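Glycosyl hydrolase family 2, TIM barrel domain protein (Parabacteroides merdae ATCC 43184, PDB 6DXU) hydrolyses beta-glucuronides as a gut bacterial beta-glucuronidase of glycoside hydrolase family 2. Local coordinates at residues V121-T126 and G160-S165; I207-S212 and E303-R308; V479-I484 and L511-G516. All coordinates share one frame; numbering follows the deposited sequence.

Contact 1. Residues V121-T126 and G160-S165; sequences VYVYTT and GKVPLS
Val123 and Val162 meet through single methyls, CG1 to CG1 at 3.8 Å. The two side chains cross obliquely. In both, this methyl lies anti to the backbone N. Leu164 sits on the same face of the sheet, and its CD1 methyl ends close to the other strand. Leu164 CD1 touches Val121 CG1 and lies 3.4 Å from Tyr122 O. Helix 143-150 covers part of this face, with Ala145 on Val123 and Phe149 on Val162.

Tyr122 and Ser165 carry their side chains on the other face. CG of Tyr122 is anti to its own carbonyl carbon (chi1 -62°), which carries the ring outward past Ser165, with its edge near Ser165 O. Tyr124 CD1, at the ring edge, meets Pro163 CG at 3.9 Å. Thr125 CG2 lies over one face of the Tyr124 ring.

The backbones are paired by two bonds between Tyr122 and Ser165, Tyr122 N to Ser165 O at 2.8 Å and Ser165 N to Tyr122 O at 3.0 Å. Tyr124 N also bonds Pro163 O. A water bridges Ser165 OG and Tyr124 O, 2.7 Å from each. Val123 to Thr126 form a type II' turn, which joins strand 118-123 to strand 126-132 as a tight hairpin. This is regular antiparallel pairing inside the beta-sandwich of the family 2 sugar-binding domain.

Contact 2. Residues I207-S212 and E303-R308; sequences IHLESS and ERFGFR
Gly306 O and Ser211 OG share a water, which donates to Gly306 O at 2.6 Å and lies 2.9 Å from Ser211 OG. Ser211 OG sits between its backbone N and carbonyl carbon (chi1 57°), on the side of Gly306. CB of the same serine packs on both phenylalanines. Ser211 CB is 4.0 Å from Phe305 CD2 and 3.9 Å from Phe307 CE1, oblique to each ring. Ser212 O approaches the Phe307 ring at its edge, near the ring plane. Within their own segment the two rings also meet, with CZ of Phe307 at the edge of the Phe305 ring.

Strands 207-212 and 303-305 belong to different sheets. The segment axes approach to 8.4 Å and run 19° from parallel, so side chains fill the gap between them. This is the facing-sheet packing of the immunoglobulin-like beta-sandwich domain of family 2 hydrolases.

Leu209 is the main apolar bridge. Leu209 CD1 reaches Glu303 CG at 3.6 Å and Phe305 CD1 at 3.8 Å. The Leu209 and Phe305 side chains cross at about a right angle. Glu303 contributes its aliphatic part here, because its chain bends at chi2 (87°) and carries the carboxylate to Asn418. Asn418 ND2 bonds Glu303 OE2 and Ile207 O, while its OD1 accepts from Leu209 N, tying both strands to one side chain.

Contact 3. Residues V479-I484 and L511-G516; sequences VYSPSI and LHVEWG
Ser481 OG accepts a hydrogen bond from Val513 N at 2.9 Å, with an almost straight N-H...O angle of 173°. Here a side-chain oxygen serves as the acceptor for a strand N-H. The hydroxyl lies anti to the serine's backbone N (chi1 -178°), which directs it at the other strand. Leu511 N bonds Tyr480 O at 3.2 Å. His512 NE2 donates to Ile484 O at 3.1 Å, in the carbonyl plane on a lone pair, though that oxygen lies somewhat out of the ring plane. The same nitrogen makes a weak bond to Glu514 O. One water accepts from Ile484 N and lies 2.7 Å from Glu514 O, linking the loops. Glu514 sends its carboxylate elsewhere, to a salt bridge with Arg364.

These segments are neighbouring barrel strands and the loops that follow them in the TIM barrel domain. Strand 479-481 pairs in parallel with 464-468, and 512-513 with 587-589. Helix 496-504 lies between them in the chain and packs on Pro482 and Ile484.

The His512 ring is held between two groups. Ile484 CD1 stands over the centre of one face in a CH-pi contact, 4.2 Å from the centroid of the His512 ring. Trp515 CD1 covers the opposite face nearer the rim.

Apolar packing involves Val479 CG1 and Leu511 CB, 3.7 Å apart. Ser481 CB and Val513 CG2 make a close carbon contact, tighter than usual at 3.4 Å.

The three contacts follow one another along the chain, each in a different domain, and share no strand. Contact 1 joins neighbouring strands of one sheet, so backbone bonds dominate and side chains add packing on both faces. It is buried, though its centre lies about 33 Å from the chain's centre. Contact 2 spans two sheets of a sandwich; side chains and a water do the joining, and it is only partly buried. Contact 3 is wholly buried between TIM barrel segments and mixes backbone, serine and histidine donors and acceptors. Its centre lies about 18 Å from the chain's centre, the closest of the three. Contacts 2 and 3 come within about 12 Å at their nearest atoms.

Contact 1. Residues V121-T126 and G160-S165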
loop_
_atom_site.group_PDB
_atom_site.type_symbol
_atom_site.label_atom_id
_atom_site.label_comp_id
_atom_site.label_asym_id
_atom_site.label_seq_id
_atom_site.Cartn_x
_atom_site.Cartn_y
_atom_site.Cartn_z
ATOM N N VAL D 121 -5.971 -13.240 -14.171
ATOM C CA VAL D 121 -7.123 -13.991 -14.646
ATOM C C VAL D 121 -8.379 -13.378 -14.062
ATOM O O VAL D 121 -8.448 -13.156 -12.849
ATOM C CB VAL D 121 -7.005 -15.470 -14.236
ATOM C CG1 VAL D 121 -8.162 -16.292 -14.795
ATOM C CG2 VAL D 121 -5.679 -16.000 -14.694
ATOM N N TYR D 122 -9.397 -13.170 -14.911
ATOM C CA TYR D 122 -10.650 -12.555 -14.485
ATOM C C TYR D 122 -11.837 -13.415 -14.887
ATOM O O TYR D 122 -11.910 -13.906 -16.020
ATOM C CB TYR D 122 -10.837 -11.171 -15.100
ATOM C CG TYR D 122 -9.786 -10.194 -14.694
ATOM C CD1 TYR D 122 -8.570 -10.161 -15.348
ATOM C CD2 TYR D 122 -10.005 -9.302 -13.630
ATOM C CE1 TYR D 122 -7.590 -9.257 -14.973
ATOM C CE2 TYR D 122 -9.031 -8.390 -13.258
ATOM C CZ TYR D 122 -7.822 -8.385 -13.938
ATOM O OH TYR D 122 -6.833 -7.496 -13.592
ATOM N N VAL D 123 -12.765 -13.581 -13.955
ATOM C CA VAL D 123 -14.084 -14.148 -14.220
ATOM C C VAL D 123 -15.078 -12.998 -14.116
ATOM O O VAL D 123 -15.247 -12.420 -13.034
ATOM C CB VAL D 123 -14.416 -15.275 -13.229
ATOM C CG1 VAL D 123 -15.883 -15.676 -13.363
ATOM C CG2 VAL D 123 -13.472 -16.476 -13.444
ATOM N N TYR D 124 -15.723 -12.656 -15.237
ATOM C CA TYR D 124 -16.457 -11.396 -15.356
ATOM C C TYR D 124 -15.535 -10.266 -14.892
ATOM O O TYR D 124 -14.439 -10.116 -15.439
ATOM C CB TYR D 124 -17.775 -11.448 -14.568
ATOM C CG TYR D 124 -18.746 -10.331 -14.899
ATOM C CD1 TYR D 124 -19.046 -9.993 -16.219
ATOM C CD2 TYR D 124 -19.319 -9.577 -13.883
ATOM C CE1 TYR D 124 -19.932 -8.940 -16.508
ATOM C CE2 TYR D 124 -20.186 -8.530 -14.156
ATOM C CZ TYR D 124 -20.494 -8.219 -15.461
ATOM O OH TYR D 124 -21.366 -7.170 -15.704
ATOM N N THR D 125 -15.925 -9.492 -13.876
ATOM C CA THR D 125 -15.098 -8.383 -13.410
ATOM C C THR D 125 -14.243 -8.738 -12.198
ATOM O O THR D 125 -13.612 -7.847 -11.622
ATOM C CB THR D 125 -15.965 -7.165 -13.079
ATOM O OG1 THR D 125 -16.946 -7.536 -12.107
ATOM C CG2 THR D 125 -16.654 -6.637 -14.342
ATOM N N THR D 126 -14.228 -9.997 -11.779
ATOM C CA THR D 126 -13.550 -10.393 -10.549
ATOM C C THR D 126 -12.169 -10.952 -10.866
ATOM O O THR D 126 -12.036 -11.896 -11.652
ATOM C CB THR D 126 -14.396 -11.406 -9.774
ATOM O OG1 THR D 126 -15.601 -10.764 -9.335
ATOM C CG2 THR D 126 -13.647 -11.940 -8.556
ATOM N N GLY D 160 -25.793 -17.727 -20.828
ATOM C CA GLY D 160 -25.431 -18.930 -20.110
ATOM C C GLY D 160 -23.952 -19.218 -20.041
ATOM O O GLY D 160 -23.544 -20.109 -19.284
ATOM N N LYS D 161 -23.132 -18.500 -20.793
ATOM C CA LYS D 161 -21.694 -18.708 -20.719
ATOM C C LYS D 161 -21.071 -17.750 -19.709
ATOM O O LYS D 161 -21.719 -16.836 -19.217
ATOM C CB LYS D 161 -21.048 -18.550 -22.087
ATOM C CG LYS D 161 -21.526 -19.604 -23.093
ATOM C CD LYS D 161 -20.835 -19.427 -24.427
ATOM C CE LYS D 161 -21.311 -20.469 -25.426
ATOM N NZ LYS D 161 -20.563 -20.367 -26.710
ATOM N N VAL D 162 -19.807 -17.997 -19.380
ATOM C CA VAL D 162 -19.083 -17.227 -18.373
ATOM C C VAL D 162 -17.916 -16.526 -19.059
ATOM O O VAL D 162 -17.065 -17.192 -19.655
ATOM C CB VAL D 162 -18.574 -18.117 -17.229
ATOM C CG1 VAL D 162 -17.769 -17.286 -16.218
ATOM C CG2 VAL D 162 -19.746 -18.849 -16.561
ATOM N N PRO D 163 -17.818 -15.196 -18.999
ATOM C CA PRO D 163 -16.696 -14.525 -19.658
ATOM C C PRO D 163 -15.428 -14.731 -18.845
ATOM O O PRO D 163 -15.366 -14.408 -17.656
ATOM C CB PRO D 163 -17.123 -13.046 -19.689
ATOM C CG PRO D 163 -18.096 -12.911 -18.580
ATOM C CD PRO D 163 -18.749 -14.248 -18.363
ATOM N N LEU D 164 -14.409 -15.234 -19.518
ATOM C CA LEU D 164 -13.084 -15.438 -18.964
ATOM C C LEU D 164 -12.164 -14.505 -19.726
ATOM O O LEU D 164 -12.113 -14.561 -20.958
ATOM C CB LEU D 164 -12.649 -16.902 -19.133
ATOM C CG LEU D 164 -11.206 -17.237 -18.762
ATOM C CD1 LEU D 164 -10.946 -16.952 -17.298
ATOM C CD2 LEU D 164 -10.877 -18.707 -19.094
ATOM N N SER D 165 -11.460 -13.637 -19.007
ATOM C CA SER D 165 -10.543 -12.691 -19.622
ATOM C C SER D 165 -9.208 -12.865 -18.929
ATOM O O SER D 165 -9.151 -12.937 -17.696
ATOM C CB SER D 165 -11.042 -11.234 -19.477
ATOM O OG SER D 165 -12.409 -11.141 -19.872
HETATM O O HOH W 1 -13.691 -11.640 -17.599
#

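Contact 2. Residues I207-S212 and E303-R308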
loop_
_atom_site.group_PDB
_atom_site.type_symbol
_atom_site.label_atom_id
_atom_site.label_comp_id
_atom_site.label_asym_id
_atom_site.label_seq_id
_atom_site.Cartn_x
_atom_site.Cartn_y
_atom_site.Cartn_z
ATOM N N ILE D 207 0.453 -35.525 -6.050
ATOM C CA ILE D 207 0.797 -36.940 -5.890
ATOM C C ILE D 207 2.301 -37.057 -6.050
ATOM O O ILE D 207 2.832 -36.777 -7.131
ATOM C CB ILE D 207 0.084 -37.842 -6.913
ATOM C CG1 ILE D 207 -1.432 -37.734 -6.748
ATOM C CG2 ILE D 207 0.544 -39.311 -6.736
ATOM C CD1 ILE D 207 -2.210 -38.350 -7.886
ATOM N N HIS D 208 2.988 -37.475 -4.995
ATOM C CA HIS D 208 4.439 -37.636 -5.039
ATOM C C HIS D 208 4.798 -39.101 -4.854
ATOM O O HIS D 208 4.421 -39.715 -3.853
ATOM C CB HIS D 208 5.122 -36.765 -3.988
ATOM C CG HIS D 208 5.290 -35.346 -4.428
ATOM N ND1 HIS D 208 5.078 -34.269 -3.595
ATOM C CD2 HIS D 208 5.634 -34.831 -5.632
ATOM C CE1 HIS D 208 5.291 -33.149 -4.267
ATOM N NE2 HIS D 208 5.635 -33.464 -5.504
ATOM N N LEU D 209 5.516 -39.655 -5.824
ATOM C CA LEU D 209 5.942 -41.050 -5.810
ATOM C C LEU D 209 7.439 -41.064 -5.533
ATOM O O LEU D 209 8.235 -40.729 -6.409
ATOM C CB LEU D 209 5.626 -41.726 -7.140
ATOM C CG LEU D 209 4.176 -41.565 -7.593
ATOM C CD1 LEU D 209 3.961 -42.228 -8.940
ATOM C CD2 LEU D 209 3.228 -42.136 -6.551
ATOM N N GLU D 210 7.822 -41.416 -4.308
ATOM C CA GLU D 210 9.232 -41.503 -3.940
ATOM C C GLU D 210 9.700 -42.920 -4.206
ATOM O O GLU D 210 9.262 -43.847 -3.527
ATOM C CB GLU D 210 9.475 -41.165 -2.476
ATOM C CG GLU D 210 9.545 -39.724 -2.112
ATOM C CD GLU D 210 9.867 -39.574 -0.636
ATOM O OE1 GLU D 210 8.948 -39.761 0.177
ATOM O OE2 GLU D 210 11.039 -39.313 -0.287
ATOM N N SER D 211 10.545 -43.098 -5.214
ATOM C CA SER D 211 11.082 -44.407 -5.558
ATOM C C SER D 211 12.579 -44.425 -5.290
ATOM O O SER D 211 13.277 -43.442 -5.559
ATOM C CB SER D 211 10.801 -44.757 -7.015
ATOM O OG SER D 211 11.328 -43.765 -7.870
ATOM N N SER D 212 13.057 -45.541 -4.743
ATOM C CA SER D 212 14.472 -45.770 -4.487
ATOM C C SER D 212 14.798 -47.210 -4.844
ATOM O O SER D 212 13.923 -48.082 -4.853
ATOM C CB SER D 212 14.863 -45.480 -3.037
ATOM O OG SER D 212 14.041 -46.194 -2.135
ATOM N N GLU D 303 -0.530 -41.884 -12.151
ATOM C CA GLU D 303 0.760 -41.230 -12.225
ATOM C C GLU D 303 1.798 -42.310 -12.464
ATOM O O GLU D 303 1.742 -43.378 -11.850
ATOM C CB GLU D 303 1.055 -40.451 -10.934
ATOM C CG GLU D 303 2.356 -39.681 -10.966
ATOM C CD GLU D 303 2.201 -38.296 -11.578
ATOM O OE1 GLU D 303 1.075 -37.946 -12.005
ATOM O OE2 GLU D 303 3.209 -37.559 -11.625
ATOM N N ARG D 304 2.737 -42.034 -13.356
ATOM C CA ARG D 304 3.753 -42.992 -13.742
ATOM C C ARG D 304 5.068 -42.673 -13.044
ATOM O O ARG D 304 5.323 -41.545 -12.617
ATOM C CB ARG D 304 3.938 -42.982 -15.260
ATOM C CG ARG D 304 2.697 -43.416 -16.028
ATOM C CD ARG D 304 2.966 -43.499 -17.522
ATOM N NE ARG D 304 3.664 -42.315 -18.023
ATOM C CZ ARG D 304 4.001 -42.132 -19.298
ATOM N NH1 ARG D 304 3.701 -43.058 -20.203
ATOM N NH2 ARG D 304 4.642 -41.032 -19.673
ATOM N N PHE D 305 5.909 -43.694 -12.926
ATOM C CA PHE D 305 7.225 -43.525 -12.329
ATOM C C PHE D 305 8.114 -44.655 -12.825
ATOM O O PHE D 305 7.640 -45.616 -13.433
ATOM C CB PHE D 305 7.141 -43.501 -10.795
ATOM C CG PHE D 305 6.899 -44.859 -10.174
ATOM C CD1 PHE D 305 5.614 -45.387 -10.116
ATOM C CD2 PHE D 305 7.950 -45.598 -9.649
ATOM C CE1 PHE D 305 5.377 -46.631 -9.539
ATOM C CE2 PHE D 305 7.719 -46.855 -9.079
ATOM C CZ PHE D 305 6.432 -47.357 -9.021
ATOM N N GLY D 306 9.404 -44.535 -12.556
ATOM C CA GLY D 306 10.344 -45.569 -12.949
ATOM C C GLY D 306 11.399 -45.776 -11.884
ATOM O O GLY D 306 11.713 -44.872 -11.109
ATOM N N PHE D 307 11.945 -46.999 -11.856
ATOM C CA PHE D 307 13.050 -47.367 -10.977
ATOM C C PHE D 307 14.353 -47.267 -11.764
ATOM O O PHE D 307 14.504 -47.933 -12.794
ATOM C CB PHE D 307 12.882 -48.802 -10.450
ATOM C CG PHE D 307 11.800 -48.963 -9.401
ATOM C CD1 PHE D 307 11.982 -48.473 -8.108
ATOM C CD2 PHE D 307 10.616 -49.619 -9.710
ATOM C CE1 PHE D 307 11.001 -48.629 -7.137
ATOM C CE2 PHE D 307 9.630 -49.789 -8.750
ATOM C CZ PHE D 307 9.821 -49.285 -7.461
ATOM N N ARG D 308 15.306 -46.484 -11.264
ATOM C CA ARG D 308 16.633 -46.477 -11.867
ATOM C C ARG D 308 17.627 -45.874 -10.884
ATOM O O ARG D 308 17.272 -45.032 -10.054
ATOM C CB ARG D 308 16.655 -45.717 -13.203
ATOM C CG ARG D 308 16.867 -44.200 -13.101
ATOM C CD ARG D 308 15.628 -43.493 -12.548
ATOM N NE ARG D 308 15.815 -42.046 -12.507
ATOM C CZ ARG D 308 16.444 -41.402 -11.530
ATOM N NH1 ARG D 308 16.940 -42.075 -10.489
ATOM N NH2 ARG D 308 16.572 -40.083 -11.586
HETATM O O HOH W 2 13.395 -43.276 -9.854
#

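Contact 3. Residues V479-I484 and L511-G516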
loop_
_atom_site.group_PDB
_atom_site.type_symbol
_atom_site.label_atom_id
_atom_site.label_comp_id
_atom_site.label_asym_id
_atom_site.label_seq_id
_atom_site.Cartn_x
_atom_site.Cartn_y
_atom_site.Cartn_z
ATOM N N VAL D 479 27.103 -30.729 -9.655
ATOM C CA VAL D 479 27.620 -30.977 -11.000
ATOM C C VAL D 479 27.836 -29.625 -11.673
ATOM O O VAL D 479 27.017 -28.718 -11.522
ATOM C CB VAL D 479 26.642 -31.853 -11.817
ATOM C CG1 VAL D 479 27.057 -31.947 -13.298
ATOM C CG2 VAL D 479 26.488 -33.250 -11.192
ATOM N N TYR D 480 28.952 -29.469 -12.381
ATOM C CA TYR D 480 29.319 -28.173 -12.942
ATOM C C TYR D 480 29.672 -28.294 -14.421
ATOM O O TYR D 480 30.333 -29.251 -14.829
ATOM C CB TYR D 480 30.503 -27.558 -12.192
ATOM C CG TYR D 480 30.862 -26.189 -12.717
ATOM C CD1 TYR D 480 30.102 -25.076 -12.368
ATOM C CD2 TYR D 480 31.962 -26.003 -13.558
ATOM C CE1 TYR D 480 30.413 -23.814 -12.858
ATOM C CE2 TYR D 480 32.286 -24.739 -14.048
ATOM C CZ TYR D 480 31.502 -23.654 -13.693
ATOM O OH TYR D 480 31.798 -22.394 -14.165
ATOM N N SER D 481 29.220 -27.322 -15.220
ATOM C CA SER D 481 29.632 -27.181 -16.615
ATOM C C SER D 481 30.354 -25.863 -16.836
ATOM O O SER D 481 29.812 -24.800 -16.507
ATOM C CB SER D 481 28.430 -27.246 -17.572
ATOM O OG SER D 481 28.871 -27.160 -18.928
ATOM N N PRO D 482 31.563 -25.884 -17.389
ATOM C CA PRO D 482 32.184 -24.642 -17.853
ATOM C C PRO D 482 31.685 -24.272 -19.241
ATOM O O PRO D 482 30.810 -24.949 -19.791
ATOM C CB PRO D 482 33.676 -24.993 -17.872
ATOM C CG PRO D 482 33.650 -26.443 -18.320
ATOM C CD PRO D 482 32.431 -27.052 -17.616
ATOM N N SER D 483 32.257 -23.221 -19.821
ATOM C CA SER D 483 31.999 -22.840 -21.202
ATOM C C SER D 483 33.119 -23.397 -22.077
ATOM O O SER D 483 34.284 -23.023 -21.907
ATOM C CB SER D 483 31.913 -21.319 -21.333
ATOM O OG SER D 483 31.728 -20.934 -22.681
ATOM N N ILE D 484 32.777 -24.300 -22.989
ATOM C CA ILE D 484 33.744 -24.894 -23.913
ATOM C C ILE D 484 33.117 -24.865 -25.299
ATOM O O ILE D 484 32.287 -25.717 -25.633
ATOM C CB ILE D 484 34.151 -26.319 -23.528
ATOM C CG1 ILE D 484 34.735 -26.370 -22.110
ATOM C CG2 ILE D 484 35.181 -26.860 -24.528
ATOM C CD1 ILE D 484 34.943 -27.819 -21.633
ATOM N N LEU D 511 30.345 -32.059 -16.284
ATOM C CA LEU D 511 29.401 -32.417 -17.337
ATOM C C LEU D 511 29.348 -31.239 -18.292
ATOM O O LEU D 511 29.042 -30.128 -17.866
ATOM C CB LEU D 511 28.011 -32.717 -16.760
ATOM C CG LEU D 511 26.897 -32.937 -17.777
ATOM C CD1 LEU D 511 27.314 -33.993 -18.768
ATOM C CD2 LEU D 511 25.614 -33.370 -17.080
ATOM N N HIS D 512 29.670 -31.466 -19.561
ATOM C CA HIS D 512 29.884 -30.374 -20.509
ATOM C C HIS D 512 28.574 -30.079 -21.242
ATOM O O HIS D 512 28.162 -30.849 -22.107
ATOM C CB HIS D 512 30.998 -30.764 -21.479
ATOM C CG HIS D 512 31.205 -29.800 -22.608
ATOM N ND1 HIS D 512 31.961 -30.117 -23.718
ATOM C CD2 HIS D 512 30.776 -28.528 -22.793
ATOM C CE1 HIS D 512 31.978 -29.084 -24.543
ATOM N NE2 HIS D 512 31.274 -28.102 -24.000
ATOM N N VAL D 513 27.908 -28.974 -20.922
ATOM C CA VAL D 513 26.706 -28.604 -21.667
ATOM C C VAL D 513 26.966 -27.333 -22.474
ATOM O O VAL D 513 27.475 -26.340 -21.945
ATOM C CB VAL D 513 25.464 -28.461 -20.770
ATOM C CG1 VAL D 513 25.017 -29.849 -20.275
ATOM C CG2 VAL D 513 25.705 -27.497 -19.625
ATOM N N GLU D 514 26.595 -27.391 -23.761
ATOM C CA GLU D 514 26.687 -26.362 -24.798
ATOM C C GLU D 514 28.007 -26.452 -25.539
ATOM O O GLU D 514 29.079 -26.215 -24.977
ATOM C CB GLU D 514 26.477 -24.929 -24.270
ATOM C CG GLU D 514 25.124 -24.736 -23.580
ATOM C CD GLU D 514 24.775 -23.275 -23.349
ATOM O OE1 GLU D 514 25.306 -22.411 -24.083
ATOM O OE2 GLU D 514 23.962 -23.002 -22.439
ATOM N N TRP D 515 27.909 -26.804 -26.816
ATOM C CA TRP D 515 28.998 -26.715 -27.775
ATOM C C TRP D 515 28.355 -26.779 -29.148
ATOM O O TRP D 515 27.169 -27.100 -29.275
ATOM C CB TRP D 515 30.045 -27.825 -27.580
ATOM C CG TRP D 515 29.529 -29.263 -27.680
ATOM C CD1 TRP D 515 28.979 -30.011 -26.669
ATOM C CD2 TRP D 515 29.529 -30.112 -28.850
ATOM N NE1 TRP D 515 28.643 -31.268 -27.135
ATOM C CE2 TRP D 515 28.976 -31.356 -28.465
ATOM C CE3 TRP D 515 29.960 -29.943 -30.174
ATOM C CZ2 TRP D 515 28.819 -32.420 -29.366
ATOM C CZ3 TRP D 515 29.805 -31.001 -31.069
ATOM C CH2 TRP D 515 29.241 -32.226 -30.658
ATOM N N GLY D 516 29.146 -26.469 -30.172
ATOM C CA GLY D 516 28.654 -26.535 -31.541
ATOM C C GLY D 516 29.070 -25.363 -32.405
ATOM O O GLY D 516 30.123 -24.757 -32.168
HETATM O O HOH W 3 29.932 -24.871 -22.801
#